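Local coordinates for protein Medium/long-chain acyl-CoA thioesterase YigI (Shewanella oneidensis, PDB 3E8P) that probably hydrolyses medium- and long-chain fatty acyl-CoA thioesters to the free fatty acid and coenzyme A, at residues 103-115 / 152-164. Residues are numbered along the deposited sequence; the frame is centred on the assembly and turned at random.
Sequences QRLQTLGTIDMRV and THIAFGTGTYMVG
Thr160 sits opposite two residues at once, Ile111 and Asp112, and this classic beta bulge is the tightly packed middle of the contact. Ile111 N gives a short bond of 2.8 Å to Thr160 O, nearly in line with the carbonyl, and Thr160 N returns one of 3.0 Å to Asp112 O. With CG1 anti to the carbonyl carbon (chi1 -61°) and the chain extended beyond it, Ile111 CD1 crosses Thr160 CG2 at 3.8 Å and goes on to the methyl CE of selenomethionine Met162. On that face Asp112 and Thr160 cross, but the hydroxyl of Thr160 bonds the carboxylate of Asp112 of a third subunit, Arg114 of a fourth, which also pairs with Asp116 of its own chain, forms a salt bridge with Asp112, and strand 112-115 continues the sheet into a second subunit. On the other face the Thr110 side chain runs alongside the Tyr161 ring, Thr110 OG1 3.2 Å from Tyr161 CE1. Both hydroxyls reach Asp78 of helix 70-90, which lies against this face of the antiparallel sheet, as in the hotdog fold of the thioesterase superfamily. Gly159 leaves room for the Tyr161 ring, which a CB there would strike. Gly109 O takes a straight 2.9 Å bond from Met162 N, but the return bond from Gly109 N is weak. Beyond this pair the contact loosens: Thr107 CG2 merely brushes the exposed terminal Gly164. Here Arg104, its chain bent at chi2 (-75°), lays NH1 2.8 Å from Val163 O, well above the carbonyl plane, while NH2 holds Asn137. An alanine here is likely to leave the Val163 carbonyl without this donor, Asn137 without its link and the last residues freer to move. Leu108 CD1 meets Val163 CG1 at 4.1 Å.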
ATOM      1  N   GLN A 103      12.331  14.021  22.668  1.00 58.83           N
ATOM      2  CA  GLN A 103      12.946  14.419  21.411  1.00 58.05           C
ATOM      3  C   GLN A 103      12.466  13.425  20.362  1.00 56.38           C
ATOM      4  O   GLN A 103      12.307  13.762  19.188  1.00 56.77           O
ATOM      5  CB  GLN A 103      14.469  14.376  21.521  1.00 59.99           C
ATOM      6  CG  GLN A 103      15.049  15.505  22.361  1.00 64.08           C
ATOM      7  CD  GLN A 103      16.553  15.407  22.512  1.00 65.46           C
ATOM      8  OE1 GLN A 103      17.277  15.239  21.527  1.00 66.26           O
ATOM      9  NE2 GLN A 103      17.035  15.517  23.749  1.00 66.31           N
ATOM     10  N   ARG A 104      12.230  12.195  20.804  1.00 54.17           N
ATOM     11  CA  ARG A 104      11.743  11.145  19.922  1.00 51.86           C
ATOM     12  C   ARG A 104      10.327  11.484  19.476  1.00 50.38           C
ATOM     13  O   ARG A 104       9.994  11.376  18.299  1.00 50.11           O
ATOM     14  CB  ARG A 104      11.743   9.797  20.647  1.00 51.27           C
ATOM     15  CG  ARG A 104      13.113   9.164  20.797  1.00 50.80           C
ATOM     16  CD  ARG A 104      13.596   8.582  19.486  1.00 50.05           C
ATOM     17  NE  ARG A 104      14.861   7.868  19.628  1.00 49.32           N
ATOM     18  CZ  ARG A 104      15.141   6.722  19.014  1.00 49.84           C
ATOM     19  NH1 ARG A 104      14.240   6.160  18.219  1.00 48.60           N
ATOM     20  NH2 ARG A 104      16.315   6.133  19.200  1.00 48.67           N
ATOM     21  N   LEU A 105       9.499  11.908  20.424  1.00 48.24           N
ATOM     22  CA  LEU A 105       8.123  12.248  20.116  1.00 48.51           C
ATOM     23  C   LEU A 105       8.031  13.352  19.069  1.00 48.94           C
ATOM     24  O   LEU A 105       7.060  13.417  18.312  1.00 47.33           O
ATOM     25  CB  LEU A 105       7.392  12.684  21.380  1.00 47.75           C
ATOM     26  CG  LEU A 105       5.890  12.915  21.231  1.00 48.58           C
ATOM     27  CD1 LEU A 105       5.199  11.617  20.844  1.00 48.34           C
ATOM     28  CD2 LEU A 105       5.338  13.447  22.545  1.00 49.88           C
ATOM     29  N   GLN A 106       9.038  14.218  19.027  1.00 49.87           N
ATOM     30  CA  GLN A 106       9.053  15.312  18.063  1.00 50.96           C
ATOM     31  C   GLN A 106       9.259  14.778  16.654  1.00 49.70           C
ATOM     32  O   GLN A 106       8.821  15.387  15.677  1.00 49.65           O
ATOM     33  CB  GLN A 106      10.169  16.308  18.396  1.00 55.01           C
ATOM     34  CG  GLN A 106       9.936  17.110  19.668  1.00 60.27           C
ATOM     35  CD  GLN A 106       8.745  18.053  19.569  1.00 63.24           C
ATOM     36  OE1 GLN A 106       8.384  18.719  20.544  1.00 65.26           O
ATOM     37  NE2 GLN A 106       8.132  18.117  18.389  1.00 65.11           N
ATOM     38  N   THR A 107       9.925  13.632  16.558  1.00 46.59           N
ATOM     39  CA  THR A 107      10.199  13.020  15.269  1.00 46.45           C
ATOM     40  C   THR A 107       9.083  12.078  14.790  1.00 44.14           C
ATOM     41  O   THR A 107       8.997  11.773  13.604  1.00 42.35           O
ATOM     42  CB  THR A 107      11.531  12.242  15.312  1.00 47.44           C
ATOM     43  OG1 THR A 107      12.574  13.107  15.784  1.00 49.07           O
ATOM     44  CG2 THR A 107      11.899  11.740  13.922  1.00 49.23           C
ATOM     45  N   LEU A 108       8.230  11.625  15.706  1.00 41.01           N
ATOM     46  CA  LEU A 108       7.140  10.720  15.348  1.00 38.23           C
ATOM     47  C   LEU A 108       6.314  11.250  14.176  1.00 36.65           C
ATOM     48  O   LEU A 108       5.860  12.391  14.198  1.00 34.96           O
ATOM     49  CB  LEU A 108       6.208  10.491  16.540  1.00 37.22           C
ATOM     50  CG  LEU A 108       5.119   9.444  16.286  1.00 36.30           C
ATOM     51  CD1 LEU A 108       5.772   8.068  16.152  1.00 37.09           C
ATOM     52  CD2 LEU A 108       4.110   9.448  17.421  1.00 36.07           C
ATOM     53  N   GLY A 109       6.119  10.406  13.166  1.00 34.82           N
ATOM     54  CA  GLY A 109       5.341  10.797  12.001  1.00 32.86           C
ATOM     55  C   GLY A 109       5.036   9.614  11.101  1.00 30.54           C
ATOM     56  O   GLY A 109       5.700   8.583  11.178  1.00 29.62           O
ATOM     57  N   THR A 110       4.027   9.757  10.251  1.00 30.09           N
ATOM     58  CA  THR A 110       3.640   8.690   9.330  1.00 26.73           C
ATOM     59  C   THR A 110       4.384   8.855   8.004  1.00 25.72           C
ATOM     60  O   THR A 110       4.402   9.945   7.455  1.00 25.60           O
ATOM     61  CB  THR A 110       2.141   8.756   9.019  1.00 26.33           C
ATOM     62  OG1 THR A 110       1.408   8.942  10.233  1.00 25.89           O
ATOM     63  CG2 THR A 110       1.679   7.469   8.340  1.00 23.77           C
ATOM     64  N   ILE A 111       5.001   7.788   7.504  1.00 24.60           N
ATOM     65  CA  ILE A 111       5.703   7.837   6.220  1.00 25.19           C
ATOM     66  C   ILE A 111       4.680   7.414   5.162  1.00 26.26           C
ATOM     67  O   ILE A 111       4.418   8.140   4.204  1.00 26.48           O
ATOM     68  CB  ILE A 111       6.903   6.866   6.198  1.00 27.68           C
ATOM     69  CG1 ILE A 111       7.895   7.256   7.299  1.00 27.13           C
ATOM     70  CG2 ILE A 111       7.581   6.886   4.819  1.00 24.99           C
ATOM     71  CD1 ILE A 111       8.922   6.181   7.614  1.00 30.08           C
ATOM     72  N   ASP A 112       4.098   6.234   5.343  1.00 25.55           N
ATOM     73  CA  ASP A 112       3.071   5.758   4.436  1.00 26.75           C
ATOM     74  C   ASP A 112       2.048   4.939   5.207  1.00 25.39           C
ATOM     75  O   ASP A 112       2.294   4.499   6.331  1.00 24.01           O
ATOM     76  CB  ASP A 112       3.668   4.934   3.282  1.00 27.97           C
ATOM     77  CG  ASP A 112       4.204   3.588   3.727  1.00 29.90           C
ATOM     78  OD1 ASP A 112       3.400   2.732   4.155  1.00 34.54           O
ATOM     79  OD2 ASP A 112       5.435   3.381   3.644  1.00 30.82           O
HETATM   80  N   MSE A 113       0.886   4.765   4.596  1.00 25.95           N
HETATM   81  CA  MSE A 113      -0.190   4.000   5.197  1.00 27.06           C
HETATM   82  C   MSE A 113      -1.118   3.432   4.148  1.00 23.62           C
HETATM   83  O   MSE A 113      -1.413   4.076   3.134  1.00 20.60           O
HETATM   84  CB  MSE A 113      -1.021   4.867   6.151  1.00 32.45           C
HETATM   85  CG  MSE A 113      -2.274   4.150   6.656  1.00 41.83           C
HETATM   86 SE   MSE A 113      -3.398   5.167   7.883  1.00 56.26          SE
HETATM   87  CE  MSE A 113      -3.849   6.628   6.692  1.00 46.25           C
ATOM     88  N   ARG A 114      -1.577   2.215   4.412  1.00 22.39           N
ATOM     89  CA  ARG A 114      -2.521   1.542   3.544  1.00 20.01           C
ATOM     90  C   ARG A 114      -3.743   1.200   4.376  1.00 20.45           C
ATOM     91  O   ARG A 114      -3.632   0.620   5.452  1.00 19.07           O
ATOM     92  CB  ARG A 114      -1.946   0.244   2.975  1.00 21.15           C
ATOM     93  CG  ARG A 114      -3.005  -0.598   2.260  1.00 19.37           C
ATOM     94  CD  ARG A 114      -2.493  -1.990   1.903  1.00 17.50           C
ATOM     95  NE  ARG A 114      -3.523  -2.799   1.253  1.00 15.83           N
ATOM     96  CZ  ARG A 114      -3.644  -2.973  -0.064  1.00 18.53           C
ATOM     97  NH1 ARG A 114      -2.794  -2.396  -0.910  1.00 19.24           N
ATOM     98  NH2 ARG A 114      -4.625  -3.734  -0.542  1.00 19.00           N
ATOM     99  N   VAL A 115      -4.912   1.568   3.878  1.00 20.74           N
ATOM    100  CA  VAL A 115      -6.138   1.258   4.571  1.00 20.25           C
ATOM    101  C   VAL A 115      -6.956   0.321   3.700  1.00 20.53           C
ATOM    102  O   VAL A 115      -7.125   0.560   2.498  1.00 23.30           O
ATOM    103  CB  VAL A 115      -6.968   2.523   4.832  1.00 22.43           C
ATOM    104  CG1 VAL A 115      -8.280   2.150   5.495  1.00 19.80           C
ATOM    105  CG2 VAL A 115      -6.183   3.488   5.698  1.00 24.79           C
ATOM    106  N   THR A 152     -17.759  -5.818  15.163  1.00 22.09           N
ATOM    107  CA  THR A 152     -17.635  -5.986  13.716  1.00 23.27           C
ATOM    108  C   THR A 152     -16.476  -5.180  13.129  1.00 23.75           C
ATOM    109  O   THR A 152     -16.421  -3.966  13.311  1.00 24.26           O
ATOM    110  CB  THR A 152     -18.930  -5.557  13.019  1.00 25.22           C
ATOM    111  OG1 THR A 152     -20.038  -6.191  13.672  1.00 25.34           O
ATOM    112  CG2 THR A 152     -18.908  -5.963  11.531  1.00 24.47           C
ATOM    113  N   HIS A 153     -15.562  -5.850  12.424  1.00 18.85           N
ATOM    114  CA  HIS A 153     -14.428  -5.158  11.829  1.00 21.76           C
ATOM    115  C   HIS A 153     -14.873  -4.267  10.677  1.00 21.17           C
ATOM    116  O   HIS A 153     -15.582  -4.702   9.771  1.00 21.13           O
ATOM    117  CB  HIS A 153     -13.369  -6.161  11.351  1.00 22.52           C
ATOM    118  CG  HIS A 153     -12.822  -7.022  12.447  1.00 25.45           C
ATOM    119  ND1 HIS A 153     -12.195  -6.500  13.561  1.00 29.27           N
ATOM    120  CD2 HIS A 153     -12.810  -8.366  12.602  1.00 24.13           C
ATOM    121  CE1 HIS A 153     -11.820  -7.488  14.354  1.00 28.59           C
ATOM    122  NE2 HIS A 153     -12.180  -8.630  13.794  1.00 29.57           N
ATOM    123  N   ILE A 154     -14.446  -3.013  10.730  1.00 20.54           N
ATOM    124  CA  ILE A 154     -14.803  -2.028   9.726  1.00 21.04           C
ATOM    125  C   ILE A 154     -13.701  -1.882   8.697  1.00 21.22           C
ATOM    126  O   ILE A 154     -13.950  -1.913   7.489  1.00 22.39           O
ATOM    127  CB  ILE A 154     -15.064  -0.656  10.387  1.00 20.54           C
ATOM    128  CG1 ILE A 154     -16.170  -0.796  11.427  1.00 24.27           C
ATOM    129  CG2 ILE A 154     -15.482   0.357   9.355  1.00 22.91           C
ATOM    130  CD1 ILE A 154     -17.483  -1.334  10.864  1.00 21.95           C
ATOM    131  N   ALA A 155     -12.475  -1.736   9.181  1.00 22.10           N
ATOM    132  CA  ALA A 155     -11.329  -1.575   8.302  1.00 20.69           C
ATOM    133  C   ALA A 155     -10.047  -2.003   8.997  1.00 21.40           C
ATOM    134  O   ALA A 155      -9.983  -2.030  10.226  1.00 19.08           O
ATOM    135  CB  ALA A 155     -11.211  -0.122   7.867  1.00 19.99           C
ATOM    136  N   PHE A 156      -9.042  -2.354   8.194  1.00 20.27           N
ATOM    137  CA  PHE A 156      -7.733  -2.733   8.703  1.00 21.49           C
ATOM    138  C   PHE A 156      -6.757  -1.734   8.116  1.00 21.50           C
ATOM    139  O   PHE A 156      -6.997  -1.164   7.055  1.00 21.27           O
ATOM    140  CB  PHE A 156      -7.294  -4.124   8.228  1.00 21.23           C
ATOM    141  CG  PHE A 156      -8.072  -5.261   8.820  1.00 21.34           C
ATOM    142  CD1 PHE A 156      -8.718  -5.134  10.045  1.00 21.78           C
ATOM    143  CD2 PHE A 156      -8.091  -6.492   8.177  1.00 21.08           C
ATOM    144  CE1 PHE A 156      -9.370  -6.228  10.626  1.00 21.84           C
ATOM    145  CE2 PHE A 156      -8.731  -7.585   8.738  1.00 21.26           C
ATOM    146  CZ  PHE A 156      -9.379  -7.452   9.977  1.00 22.69           C
ATOM    147  N   GLY A 157      -5.641  -1.539   8.802  1.00 22.30           N
ATOM    148  CA  GLY A 157      -4.629  -0.631   8.305  1.00 20.98           C
ATOM    149  C   GLY A 157      -3.230  -1.187   8.526  1.00 20.01           C
ATOM    150  O   GLY A 157      -3.035  -2.156   9.261  1.00 19.95           O
ATOM    151  N   THR A 158      -2.259  -0.590   7.850  1.00 19.20           N
ATOM    152  CA  THR A 158      -0.857  -0.953   8.010  1.00 19.75           C
ATOM    153  C   THR A 158      -0.118   0.368   7.827  1.00 20.69           C
ATOM    154  O   THR A 158      -0.293   1.043   6.809  1.00 20.95           O
ATOM    155  CB  THR A 158      -0.381  -1.970   6.943  1.00 20.78           C
ATOM    156  OG1 THR A 158      -1.175  -3.154   7.027  1.00 22.37           O
ATOM    157  CG2 THR A 158       1.084  -2.353   7.159  1.00 18.94           C
ATOM    158  N   GLY A 159       0.682   0.754   8.817  1.00 21.61           N
ATOM    159  CA  GLY A 159       1.425   1.998   8.708  1.00 22.76           C
ATOM    160  C   GLY A 159       2.920   1.891   8.962  1.00 24.18           C
ATOM    161  O   GLY A 159       3.376   1.078   9.768  1.00 26.09           O
ATOM    162  N   THR A 160       3.686   2.711   8.252  1.00 23.20           N
ATOM    163  CA  THR A 160       5.127   2.754   8.408  1.00 21.59           C
ATOM    164  C   THR A 160       5.388   4.095   9.078  1.00 22.91           C
ATOM    165  O   THR A 160       5.025   5.147   8.550  1.00 21.58           O
ATOM    166  CB  THR A 160       5.831   2.680   7.051  1.00 22.15           C
ATOM    167  OG1 THR A 160       5.491   1.442   6.407  1.00 23.83           O
ATOM    168  CG2 THR A 160       7.320   2.736   7.232  1.00 18.67           C
ATOM    169  N   TYR A 161       5.998   4.053  10.257  1.00 24.37           N
ATOM    170  CA  TYR A 161       6.251   5.266  11.015  1.00 24.68           C
ATOM    171  C   TYR A 161       7.711   5.565  11.294  1.00 26.58           C
ATOM    172  O   TYR A 161       8.543   4.662  11.419  1.00 26.18           O
ATOM    173  CB  TYR A 161       5.490   5.196  12.336  1.00 24.72           C
ATOM    174  CG  TYR A 161       3.995   5.108  12.152  1.00 23.95           C
ATOM    175  CD1 TYR A 161       3.214   6.257  12.108  1.00 24.30           C
ATOM    176  CD2 TYR A 161       3.366   3.875  11.974  1.00 21.58           C
ATOM    177  CE1 TYR A 161       1.841   6.183  11.888  1.00 25.77           C
ATOM    178  CE2 TYR A 161       2.004   3.789  11.750  1.00 21.20           C
ATOM    179  CZ  TYR A 161       1.245   4.945  11.705  1.00 24.24           C
ATOM    180  OH  TYR A 161      -0.106   4.871  11.447  1.00 25.92           O
HETATM  181  N   MSE A 162       8.006   6.854  11.377  1.00 27.44           N
HETATM  182  CA  MSE A 162       9.346   7.338  11.676  1.00 31.61           C
HETATM  183  C   MSE A 162       9.368   7.493  13.199  1.00 31.02           C
HETATM  184  O   MSE A 162       8.529   8.196  13.762  1.00 28.89           O
HETATM  185  CB  MSE A 162       9.574   8.701  11.008  1.00 34.74           C
HETATM  186  CG  MSE A 162      10.998   9.211  11.076  1.00 41.85           C
HETATM  187 SE   MSE A 162      12.195   8.160   9.976  1.00 58.92          SE
HETATM  188  CE  MSE A 162      11.808   8.987   8.270  1.00 50.16           C
ATOM    189  N   VAL A 163      10.311   6.834  13.865  1.00 32.20           N
ATOM    190  CA  VAL A 163      10.403   6.925  15.324  1.00 34.77           C
ATOM    191  C   VAL A 163      11.764   7.416  15.803  1.00 36.11           C
ATOM    192  O   VAL A 163      12.035   7.474  17.006  1.00 36.94           O
ATOM    193  CB  VAL A 163      10.103   5.561  15.979  1.00 32.87           C
ATOM    194  CG1 VAL A 163       8.635   5.194  15.760  1.00 31.26           C
ATOM    195  CG2 VAL A 163      11.007   4.492  15.382  1.00 32.30           C
ATOM    196  N   GLY A 164      12.611   7.775  14.847  1.00 40.01           N
ATOM    197  CA  GLY A 164      13.941   8.264  15.159  1.00 42.12           C
ATOM    198  C   GLY A 164      14.575   8.918  13.944  1.00 43.76           C
ATOM    199  O   GLY A 164      13.872   9.059  12.916  1.00 44.97           O
ATOM    200  OXT GLY A 164      15.770   9.287  14.014  1.00 41.52           O
TER